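Local coordinates for periplasmic binding protein (Veillonella parvula, PDB 4OVK) that probably captures a solute, perhaps a chelated metal such as an iron complex, outside the cell membrane and hands it to an ABC transporter for import, at residues I31-T42 with K54-A62; N89-V97 with W108-L118. One frame throughout, in Å; residues are numbered along the deposited sequence.

Interaction 1. Residues I31-T42 with K54-A62; sequences INRIAIVPIPWT and KIVGIHPSA
I39 lays its CG1 over one face of the H59 imidazole, 3.6 Å from the ring centroid and 14° off the normal, a CH-pi contact; its CD1 goes on to S61 CB. P60 CD, from the next residue, lies over the opposite face toward the rim. With CG anti to the backbone N (chi1 -169°), the imidazole turns ND1 to the start of helix 60-67, where it accepts from S61 N at 3.0 Å nearly in the ring plane: H59 is the N-cap. Replacing this histidine by alanine is likely to leave S61 N without its cap and take away the flat surface under I39. A water bridges the two segments, donating to I36 O and P38 O and accepting from H59 N and T42 OG1. Behind it two strands run in parallel. I34 N donates to K54 O, V56 N donates almost straight (178°) to I34 O at 2.8 Å, and I36 N reaches G57 O; the register slips by one residue between I34 and A35, a beta bulge. At the far end the extended K54 chain crosses N32 and delivers NZ to I31 O at 2.7 Å. There V56 CG1 sits over the centre of the R33 guanidinium, whose NH2 and NE are hydrogen-bonded to L100 O and K101 O. Strand 34-36, helix 41-49 and strand 55-57 make up a beta-alpha-beta unit at the edge of a parallel sheet.

Interaction 2. Residues N89-V97 with W108-L118; sequences NFNVNFEEV and WDYQPEVAKKL
F90 keeps CG beside its backbone N (chi1 -59°), and W108 does likewise at -72°, which brings the indole edge against the phenyl face. The result is a T-shaped pair: planes at 85°, centroids 5.0 Å apart for the phenyl and the five-membered ring, with W108 NE1 toward the rim of the F90 ring. That buried nitrogen has no hydrogen-bond partner in the model and faces the phenyl ring instead. Y110 OH approaches the same phenyl obliquely, 3.5 Å from F90 CD2. Q111 links the two segments through its amide: NE2 gives a weak bond to F90 O at 2.8 Å, while OE1 accepts from W108 N in the carbonyl plane, on a lone pair, and so fixes the amide's rotation. Further along, F94 is held on three sides. K117 CG lies over the centre of its ring, 3.7 Å from the centroid, V92 O sits above the other face toward the rim, and L118 CD2 meets the edge in plane. V114 CG1 fills in between V92 CG2 and F94 CE1, and V97 CG1 reaches L118 CD2. Helices 94-100 and 112-120, which precede and follow strand 104-108 in the chain, pack against each other and on that strand, as in an alpha/beta domain with a parallel sheet.

Interaction 1 closes before interaction 2 opens along the chain, yet their centres lie only about 13 Å apart, on the same side of the chain's centre. Both belong to one alpha/beta domain whose parallel sheet runs 55-57, 34-36, 104-108, 125-128: interaction 1 pairs the first two strands, and interaction 2 packs the helices that flank strand 104-108. They touch directly, P38 CB meeting W108 CZ2 at 3.4 Å and F90 ring atoms lying against H59 and V37. The ends of strands 34-36, 55-57 and 104-108 and the loop before helix 94-100 therefore meet in one packed cluster. A second four-stranded sheet with the same 2-1-3-4 order forms the other lobe, consistent with a two-domain solute-binding protein.

Interaction 1. Residues I31-T42 with K54-A62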
loop_
_atom_site.group_PDB
_atom_site.type_symbol
_atom_site.label_atom_id
_atom_site.label_comp_id
_atom_site.label_asym_id
_atom_site.label_seq_id
_atom_site.Cartn_x
_atom_site.Cartn_y
_atom_site.Cartn_z
ATOM N N ILE A 31 -13.602 -21.309 -6.947
ATOM C CA ILE A 31 -12.160 -21.141 -6.756
ATOM C C ILE A 31 -11.877 -21.291 -5.282
ATOM O O ILE A 31 -12.447 -20.575 -4.464
ATOM C CB ILE A 31 -11.684 -19.781 -7.286
ATOM C CG1 ILE A 31 -11.873 -19.718 -8.823
ATOM C CG2 ILE A 31 -10.241 -19.490 -6.892
ATOM C CD1 ILE A 31 -10.939 -20.609 -9.634
ATOM N N ASN A 32 -11.042 -22.267 -4.945
ATOM C CA ASN A 32 -10.731 -22.558 -3.556
ATOM C C ASN A 32 -9.253 -22.384 -3.204
ATOM O O ASN A 32 -8.931 -22.327 -2.043
ATOM C CB ASN A 32 -11.196 -23.972 -3.217
ATOM C CG ASN A 32 -11.411 -24.187 -1.726
ATOM O OD1 ASN A 32 -12.029 -23.355 -1.029
ATOM N ND2 ASN A 32 -10.931 -25.331 -1.226
ATOM N N ARG A 33 -8.378 -22.306 -4.210
ATOM C CA ARG A 33 -6.927 -22.253 -4.022
ATOM C C ARG A 33 -6.336 -21.200 -4.962
ATOM O O ARG A 33 -6.401 -21.331 -6.200
ATOM C CB ARG A 33 -6.291 -23.614 -4.294
ATOM C CG ARG A 33 -6.718 -24.719 -3.345
ATOM C CD ARG A 33 -6.133 -26.071 -3.745
ATOM N NE ARG A 33 -4.673 -26.124 -3.651
ATOM C CZ ARG A 33 -3.985 -26.310 -2.525
ATOM N NH1 ARG A 33 -4.613 -26.459 -1.354
ATOM N NH2 ARG A 33 -2.648 -26.338 -2.561
ATOM N N ILE A 34 -5.779 -20.148 -4.368
ATOM C CA ILE A 34 -5.216 -19.055 -5.134
ATOM C C ILE A 34 -3.765 -18.825 -4.780
ATOM O O ILE A 34 -3.400 -18.804 -3.598
ATOM C CB ILE A 34 -5.985 -17.752 -4.894
ATOM C CG1 ILE A 34 -7.445 -17.939 -5.294
ATOM C CG2 ILE A 34 -5.333 -16.619 -5.673
ATOM C CD1 ILE A 34 -8.359 -16.884 -4.710
ATOM N N ALA A 35 -2.936 -18.669 -5.812
ATOM C CA ALA A 35 -1.536 -18.275 -5.624
ATOM C C ALA A 35 -1.325 -16.873 -6.203
ATOM O O ALA A 35 -1.919 -16.516 -7.225
ATOM C CB ALA A 35 -0.588 -19.262 -6.274
ATOM N N ILE A 36 -0.464 -16.089 -5.548
ATOM C CA ILE A 36 -0.353 -14.673 -5.840
ATOM C C ILE A 36 1.099 -14.264 -6.003
ATOM O O ILE A 36 1.871 -14.309 -5.057
ATOM C CB ILE A 36 -1.029 -13.837 -4.730
ATOM C CG1 ILE A 36 -2.460 -14.310 -4.507
ATOM C CG2 ILE A 36 -0.994 -12.348 -5.073
ATOM C CD1 ILE A 36 -2.971 -14.163 -3.109
ATOM N N VAL A 37 1.465 -13.872 -7.227
ATOM C CA VAL A 37 2.817 -13.417 -7.527
ATOM C C VAL A 37 3.091 -11.973 -7.057
ATOM O O VAL A 37 4.104 -11.732 -6.392
ATOM C CB VAL A 37 3.131 -13.597 -9.032
ATOM C CG1 VAL A 37 4.395 -12.835 -9.444
ATOM C CG2 VAL A 37 3.242 -15.081 -9.344
ATOM N N PRO A 38 2.207 -11.008 -7.388
ATOM C CA PRO A 38 2.495 -9.607 -7.006
ATOM C C PRO A 38 2.508 -9.417 -5.492
ATOM O O PRO A 38 1.665 -9.969 -4.798
ATOM C CB PRO A 38 1.339 -8.829 -7.639
ATOM C CG PRO A 38 0.884 -9.686 -8.774
ATOM C CD PRO A 38 1.049 -11.088 -8.291
ATOM N N ILE A 39 3.454 -8.635 -4.992
ATOM C CA ILE A 39 3.688 -8.571 -3.545
ATOM C C ILE A 39 2.499 -7.984 -2.765
ATOM O O ILE A 39 2.049 -8.592 -1.796
ATOM C CB ILE A 39 5.005 -7.845 -3.210
ATOM C CG1 ILE A 39 6.205 -8.635 -3.764
ATOM C CG2 ILE A 39 5.139 -7.669 -1.700
ATOM C CD1 ILE A 39 7.495 -7.846 -3.801
ATOM N N PRO A 40 1.979 -6.815 -3.176
ATOM C CA PRO A 40 0.867 -6.236 -2.392
ATOM C C PRO A 40 -0.478 -6.963 -2.523
ATOM O O PRO A 40 -1.410 -6.729 -1.731
ATOM C CB PRO A 40 0.730 -4.811 -2.958
ATOM C CG PRO A 40 1.483 -4.787 -4.228
ATOM C CD PRO A 40 2.452 -5.922 -4.252
ATOM N N TRP A 41 -0.593 -7.813 -3.533
ATOM C CA TRP A 41 -1.875 -8.430 -3.853
ATOM C C TRP A 41 -2.279 -9.566 -2.922
ATOM O O TRP A 41 -3.430 -9.996 -2.964
ATOM C CB TRP A 41 -1.944 -8.793 -5.360
ATOM C CG TRP A 41 -2.135 -7.515 -6.127
ATOM C CD1 TRP A 41 -1.167 -6.604 -6.467
ATOM C CD2 TRP A 41 -3.384 -6.939 -6.528
ATOM N NE1 TRP A 41 -1.741 -5.522 -7.095
ATOM C CE2 TRP A 41 -3.099 -5.705 -7.144
ATOM C CE3 TRP A 41 -4.716 -7.365 -6.458
ATOM C CZ2 TRP A 41 -4.096 -4.881 -7.673
ATOM C CZ3 TRP A 41 -5.712 -6.537 -6.980
ATOM C CH2 TRP A 41 -5.392 -5.307 -7.569
ATOM N N THR A 42 -1.369 -10.041 -2.065
ATOM C CA THR A 42 -1.753 -11.020 -1.044
ATOM C C THR A 42 -2.707 -10.347 -0.064
ATOM O O THR A 42 -3.790 -10.845 0.213
ATOM C CB THR A 42 -0.536 -11.649 -0.348
ATOM O OG1 THR A 42 0.082 -12.568 -1.247
ATOM C CG2 THR A 42 -0.939 -12.410 0.912
ATOM N N LYS A 54 -8.411 -19.145 1.332
ATOM C CA LYS A 54 -8.193 -19.685 -0.016
ATOM C C LYS A 54 -6.794 -19.452 -0.577
ATOM O O LYS A 54 -6.503 -19.861 -1.696
ATOM C CB LYS A 54 -9.243 -19.123 -0.978
ATOM C CG LYS A 54 -10.664 -19.523 -0.614
ATOM C CD LYS A 54 -11.698 -19.097 -1.642
ATOM C CE LYS A 54 -13.025 -19.831 -1.436
ATOM N NZ LYS A 54 -14.006 -19.577 -2.537
ATOM N N ILE A 55 -5.923 -18.791 0.198
ATOM C CA ILE A 55 -4.616 -18.417 -0.289
ATOM C C ILE A 55 -3.664 -19.579 -0.080
ATOM O O ILE A 55 -3.529 -20.074 1.023
ATOM C CB ILE A 55 -4.088 -17.153 0.416
ATOM C CG1 ILE A 55 -5.043 -15.983 0.162
ATOM C CG2 ILE A 55 -2.678 -16.827 -0.072
ATOM C CD1 ILE A 55 -4.690 -14.714 0.911
ATOM N N VAL A 56 -3.033 -20.038 -1.147
ATOM C CA VAL A 56 -2.110 -21.193 -1.059
ATOM C C VAL A 56 -0.682 -20.890 -1.500
ATOM O O VAL A 56 0.192 -21.737 -1.375
ATOM C CB VAL A 56 -2.623 -22.410 -1.858
ATOM C CG1 VAL A 56 -3.999 -22.825 -1.344
ATOM C CG2 VAL A 56 -2.652 -22.136 -3.361
ATOM N N GLY A 57 -0.435 -19.690 -2.013
ATOM C CA GLY A 57 0.905 -19.287 -2.357
ATOM C C GLY A 57 1.041 -17.785 -2.420
ATOM O O GLY A 57 0.195 -17.100 -3.003
ATOM N N ILE A 58 2.103 -17.279 -1.800
ATOM C CA ILE A 58 2.410 -15.855 -1.798
ATOM C C ILE A 58 3.886 -15.578 -2.073
ATOM O O ILE A 58 4.751 -16.458 -1.963
ATOM C CB ILE A 58 1.988 -15.205 -0.448
ATOM C CG1 ILE A 58 2.924 -15.608 0.712
ATOM C CG2 ILE A 58 0.550 -15.574 -0.124
ATOM C CD1 ILE A 58 2.562 -14.937 2.040
ATOM N N HIS A 59 4.181 -14.346 -2.452
ATOM C CA HIS A 59 5.545 -13.945 -2.719
ATOM C C HIS A 59 6.329 -13.905 -1.387
ATOM O O HIS A 59 5.776 -13.525 -0.336
ATOM C CB HIS A 59 5.528 -12.592 -3.417
ATOM C CG HIS A 59 6.837 -12.176 -3.981
ATOM N ND1 HIS A 59 7.885 -11.745 -3.194
ATOM C CD2 HIS A 59 7.261 -12.073 -5.263
ATOM C CE1 HIS A 59 8.908 -11.434 -3.967
ATOM N NE2 HIS A 59 8.552 -11.617 -5.225
ATOM N N PRO A 60 7.592 -14.329 -1.407
ATOM C CA PRO A 60 8.321 -14.345 -0.142
ATOM C C PRO A 60 8.413 -12.971 0.537
ATOM O O PRO A 60 8.435 -12.890 1.768
ATOM C CB PRO A 60 9.714 -14.851 -0.545
ATOM C CG PRO A 60 9.821 -14.611 -2.019
ATOM C CD PRO A 60 8.424 -14.855 -2.514
ATOM N N SER A 61 8.468 -11.910 -0.258
ATOM C CA SER A 61 8.419 -10.530 0.275
ATOM C C SER A 61 7.056 -10.142 0.851
ATOM O O SER A 61 6.983 -9.340 1.782
ATOM C CB SER A 61 8.870 -9.533 -0.792
ATOM O OG SER A 61 10.205 -9.838 -1.187
ATOM N N ALA A 62 5.978 -10.722 0.319
ATOM C CA ALA A 62 4.668 -10.609 0.936
ATOM C C ALA A 62 4.654 -11.294 2.313
ATOM O O ALA A 62 4.048 -10.772 3.261
ATOM C CB ALA A 62 3.569 -11.161 0.023
HETATM O O HOH W 1 2.021 -12.219 -3.138
#

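Interaction 2. Residues N89-V97 with W108-L118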
loop_
_atom_site.group_PDB
_atom_site.type_symbol
_atom_site.label_atom_id
_atom_site.label_comp_id
_atom_site.label_asym_id
_atom_site.label_seq_id
_atom_site.Cartn_x
_atom_site.Cartn_y
_atom_site.Cartn_z
ATOM N N ASN A 89 12.723 -11.758 -8.452
ATOM C CA ASN A 89 12.617 -11.206 -9.788
ATOM C C ASN A 89 11.335 -11.684 -10.464
ATOM O O ASN A 89 11.169 -11.543 -11.674
ATOM C CB ASN A 89 13.877 -11.553 -10.577
ATOM C CG ASN A 89 15.137 -11.033 -9.898
ATOM O OD1 ASN A 89 15.190 -10.888 -8.663
ATOM N ND2 ASN A 89 16.157 -10.741 -10.695
ATOM N N PHE A 90 10.431 -12.247 -9.662
ATOM C CA PHE A 90 9.094 -12.688 -10.103
ATOM C C PHE A 90 9.131 -13.885 -11.068
ATOM O O PHE A 90 8.140 -14.185 -11.758
ATOM C CB PHE A 90 8.266 -11.507 -10.654
ATOM C CG PHE A 90 8.061 -10.401 -9.655
ATOM C CD1 PHE A 90 7.108 -10.523 -8.646
ATOM C CD2 PHE A 90 8.830 -9.242 -9.705
ATOM C CE1 PHE A 90 6.926 -9.514 -7.713
ATOM C CE2 PHE A 90 8.649 -8.227 -8.774
ATOM C CZ PHE A 90 7.696 -8.365 -7.780
ATOM N N ASN A 91 10.261 -14.592 -11.076
ATOM C CA ASN A 91 10.384 -15.830 -11.832
ATOM C C ASN A 91 9.669 -16.958 -11.120
ATOM O O ASN A 91 9.923 -17.219 -9.955
ATOM C CB ASN A 91 11.850 -16.198 -12.014
ATOM C CG ASN A 91 12.592 -15.183 -12.846
ATOM O OD1 ASN A 91 12.147 -14.812 -13.932
ATOM N ND2 ASN A 91 13.721 -14.719 -12.339
ATOM N N VAL A 92 8.791 -17.634 -11.844
ATOM C CA VAL A 92 7.964 -18.676 -11.267
ATOM C C VAL A 92 8.650 -20.036 -11.368
ATOM O O VAL A 92 9.184 -20.395 -12.411
ATOM C CB VAL A 92 6.584 -18.716 -11.954
ATOM C CG1 VAL A 92 5.780 -19.918 -11.490
ATOM C CG2 VAL A 92 5.828 -17.427 -11.663
ATOM N N ASN A 93 8.628 -20.783 -10.272
ATOM C CA ASN A 93 9.066 -22.169 -10.268
ATOM C C ASN A 93 7.870 -23.030 -10.694
ATOM O O ASN A 93 6.977 -23.328 -9.889
ATOM C CB ASN A 93 9.575 -22.547 -8.876
ATOM C CG ASN A 93 9.985 -24.008 -8.764
ATOM O OD1 ASN A 93 9.632 -24.844 -9.585
ATOM N ND2 ASN A 93 10.717 -24.315 -7.715
ATOM N N PHE A 94 7.851 -23.420 -11.964
ATOM C CA PHE A 94 6.677 -24.103 -12.524
ATOM C C PHE A 94 6.456 -25.492 -11.936
ATOM O O PHE A 94 5.305 -25.930 -11.817
ATOM C CB PHE A 94 6.753 -24.163 -14.045
ATOM C CG PHE A 94 6.778 -22.816 -14.696
ATOM C CD1 PHE A 94 5.622 -22.055 -14.788
ATOM C CD2 PHE A 94 7.958 -22.304 -15.207
ATOM C CE1 PHE A 94 5.646 -20.805 -15.382
ATOM C CE2 PHE A 94 7.989 -21.063 -15.807
ATOM C CZ PHE A 94 6.831 -20.305 -15.890
ATOM N N GLU A 95 7.536 -26.183 -11.570
ATOM C CA GLU A 95 7.405 -27.476 -10.882
ATOM C C GLU A 95 6.646 -27.312 -9.552
ATOM O O GLU A 95 5.718 -28.074 -9.255
ATOM C CB GLU A 95 8.778 -28.120 -10.643
ATOM C CG GLU A 95 8.730 -29.398 -9.810
ATOM C CD GLU A 95 10.069 -30.111 -9.717
ATOM O OE1 GLU A 95 11.119 -29.441 -9.839
ATOM O OE2 GLU A 95 10.068 -31.345 -9.511
ATOM N N GLU A 96 7.034 -26.314 -8.767
ATOM C CA GLU A 96 6.412 -26.076 -7.465
ATOM C C GLU A 96 4.913 -25.711 -7.597
ATOM O O GLU A 96 4.078 -26.225 -6.848
ATOM C CB GLU A 96 7.185 -24.980 -6.708
ATOM C CG GLU A 96 6.722 -24.724 -5.271
ATOM C CD GLU A 96 7.642 -25.320 -4.222
ATOM O OE1 GLU A 96 8.887 -25.232 -4.372
ATOM O OE2 GLU A 96 7.122 -25.870 -3.233
ATOM N N VAL A 97 4.576 -24.847 -8.556
ATOM C CA VAL A 97 3.179 -24.423 -8.760
ATOM C C VAL A 97 2.316 -25.596 -9.194
ATOM O O VAL A 97 1.164 -25.719 -8.787
ATOM C CB VAL A 97 3.038 -23.297 -9.816
ATOM C CG1 VAL A 97 1.585 -22.830 -9.918
ATOM C CG2 VAL A 97 3.936 -22.118 -9.485
ATOM N N TRP A 108 1.634 -10.709 -13.245
ATOM C CA TRP A 108 1.740 -9.378 -13.837
ATOM C C TRP A 108 1.470 -9.396 -15.335
ATOM O O TRP A 108 1.770 -10.384 -16.024
ATOM C CB TRP A 108 3.134 -8.819 -13.639
ATOM C CG TRP A 108 3.477 -8.398 -12.248
ATOM C CD1 TRP A 108 4.484 -8.892 -11.476
ATOM C CD2 TRP A 108 2.840 -7.379 -11.472
ATOM N NE1 TRP A 108 4.518 -8.246 -10.271
ATOM C CE2 TRP A 108 3.515 -7.316 -10.237
ATOM C CE3 TRP A 108 1.762 -6.513 -11.697
ATOM C CZ2 TRP A 108 3.155 -6.419 -9.233
ATOM C CZ3 TRP A 108 1.399 -5.623 -10.685
ATOM C CH2 TRP A 108 2.096 -5.585 -9.476
ATOM N N ASP A 109 0.951 -8.275 -15.834
ATOM C CA ASP A 109 0.706 -8.091 -17.274
ATOM C C ASP A 109 1.945 -8.296 -18.144
ATOM O O ASP A 109 1.829 -8.758 -19.282
ATOM C CB ASP A 109 0.080 -6.719 -17.552
ATOM C CG ASP A 109 0.922 -5.562 -17.052
ATOM O OD1 ASP A 109 1.947 -5.776 -16.370
ATOM O OD2 ASP A 109 0.536 -4.417 -17.342
ATOM N N TYR A 110 3.120 -7.983 -17.605
ATOM C CA TYR A 110 4.376 -8.154 -18.334
ATOM C C TYR A 110 4.940 -9.579 -18.307
ATOM O O TYR A 110 6.083 -9.782 -18.716
ATOM C CB TYR A 110 5.441 -7.146 -17.845
ATOM C CG TYR A 110 5.961 -7.350 -16.426
ATOM C CD1 TYR A 110 6.989 -8.259 -16.156
ATOM C CD2 TYR A 110 5.450 -6.611 -15.365
ATOM C CE1 TYR A 110 7.468 -8.440 -14.874
ATOM C CE2 TYR A 110 5.931 -6.782 -14.075
ATOM C CZ TYR A 110 6.935 -7.701 -13.838
ATOM O OH TYR A 110 7.415 -7.883 -12.566
ATOM N N GLN A 111 4.140 -10.558 -17.877
ATOM C CA GLN A 111 4.562 -11.964 -17.830
ATOM C C GLN A 111 3.721 -12.886 -18.734
ATOM O O GLN A 111 3.268 -13.940 -18.286
ATOM C CB GLN A 111 4.479 -12.479 -16.380
ATOM C CG GLN A 111 5.360 -11.738 -15.386
ATOM C CD GLN A 111 5.247 -12.293 -13.979
ATOM O OE1 GLN A 111 4.243 -12.084 -13.277
ATOM N NE2 GLN A 111 6.280 -12.996 -13.550
ATOM N N PRO A 112 3.520 -12.514 -20.014
ATOM C CA PRO A 112 2.656 -13.346 -20.847
ATOM C C PRO A 112 3.200 -14.768 -21.047
ATOM O O PRO A 112 2.415 -15.707 -21.173
ATOM C CB PRO A 112 2.601 -12.581 -22.177
ATOM C CG PRO A 112 3.858 -11.785 -22.210
ATOM C CD PRO A 112 4.120 -11.407 -20.776
ATOM N N GLU A 113 4.523 -14.923 -21.051
ATOM C CA GLU A 113 5.139 -16.251 -21.180
ATOM C C GLU A 113 4.822 -17.146 -19.971
ATOM O O GLU A 113 4.697 -18.367 -20.117
ATOM C CB GLU A 113 6.659 -16.148 -21.426
ATOM C CG GLU A 113 7.537 -15.842 -20.205
ATOM C CD GLU A 113 7.438 -14.404 -19.694
ATOM O OE1 GLU A 113 6.706 -13.585 -20.291
ATOM O OE2 GLU A 113 8.104 -14.086 -18.681
ATOM N N VAL A 114 4.682 -16.532 -18.789
ATOM C CA VAL A 114 4.274 -17.252 -17.580
ATOM C C VAL A 114 2.819 -17.717 -17.744
ATOM O O VAL A 114 2.503 -18.875 -17.487
ATOM C CB VAL A 114 4.433 -16.391 -16.304
ATOM C CG1 VAL A 114 3.919 -17.133 -15.071
ATOM C CG2 VAL A 114 5.878 -15.964 -16.098
ATOM N N ALA A 115 1.937 -16.818 -18.181
ATOM C CA ALA A 115 0.545 -17.182 -18.453
ATOM C C ALA A 115 0.451 -18.385 -19.390
ATOM O O ALA A 115 -0.289 -19.329 -19.137
ATOM C CB ALA A 115 -0.205 -16.015 -19.063
ATOM N N LYS A 116 1.207 -18.335 -20.473
ATOM C CA LYS A 116 1.167 -19.390 -21.484
ATOM C C LYS A 116 1.665 -20.740 -20.949
ATOM O O LYS A 116 1.051 -21.782 -21.214
ATOM C CB LYS A 116 1.979 -18.963 -22.702
ATOM C CG LYS A 116 1.921 -19.933 -23.874
ATOM C CD LYS A 116 2.739 -19.392 -25.034
ATOM C CE LYS A 116 2.846 -20.397 -26.165
ATOM N NZ LYS A 116 3.863 -19.966 -27.161
ATOM N N LYS A 117 2.767 -20.723 -20.204
ATOM C CA LYS A 117 3.312 -21.951 -19.644
ATOM C C LYS A 117 2.355 -22.509 -18.594
ATOM O O LYS A 117 2.105 -23.715 -18.562
ATOM C CB LYS A 117 4.707 -21.744 -19.052
ATOM C CG LYS A 117 5.318 -22.985 -18.398
ATOM C CD LYS A 117 5.295 -24.256 -19.262
ATOM C CE LYS A 117 6.298 -24.189 -20.405
ATOM N NZ LYS A 117 6.050 -25.191 -21.491
ATOM N N LEU A 118 1.805 -21.637 -17.750
ATOM C CA LEU A 118 0.858 -22.095 -16.748
ATOM C C LEU A 118 -0.346 -22.780 -17.412
ATOM O O LEU A 118 -0.784 -23.832 -16.956
ATOM C CB LEU A 118 0.407 -20.940 -15.846
ATOM C CG LEU A 118 1.455 -20.504 -14.817
ATOM C CD1 LEU A 118 0.931 -19.292 -14.047
ATOM C CD2 LEU A 118 1.810 -21.638 -13.871
#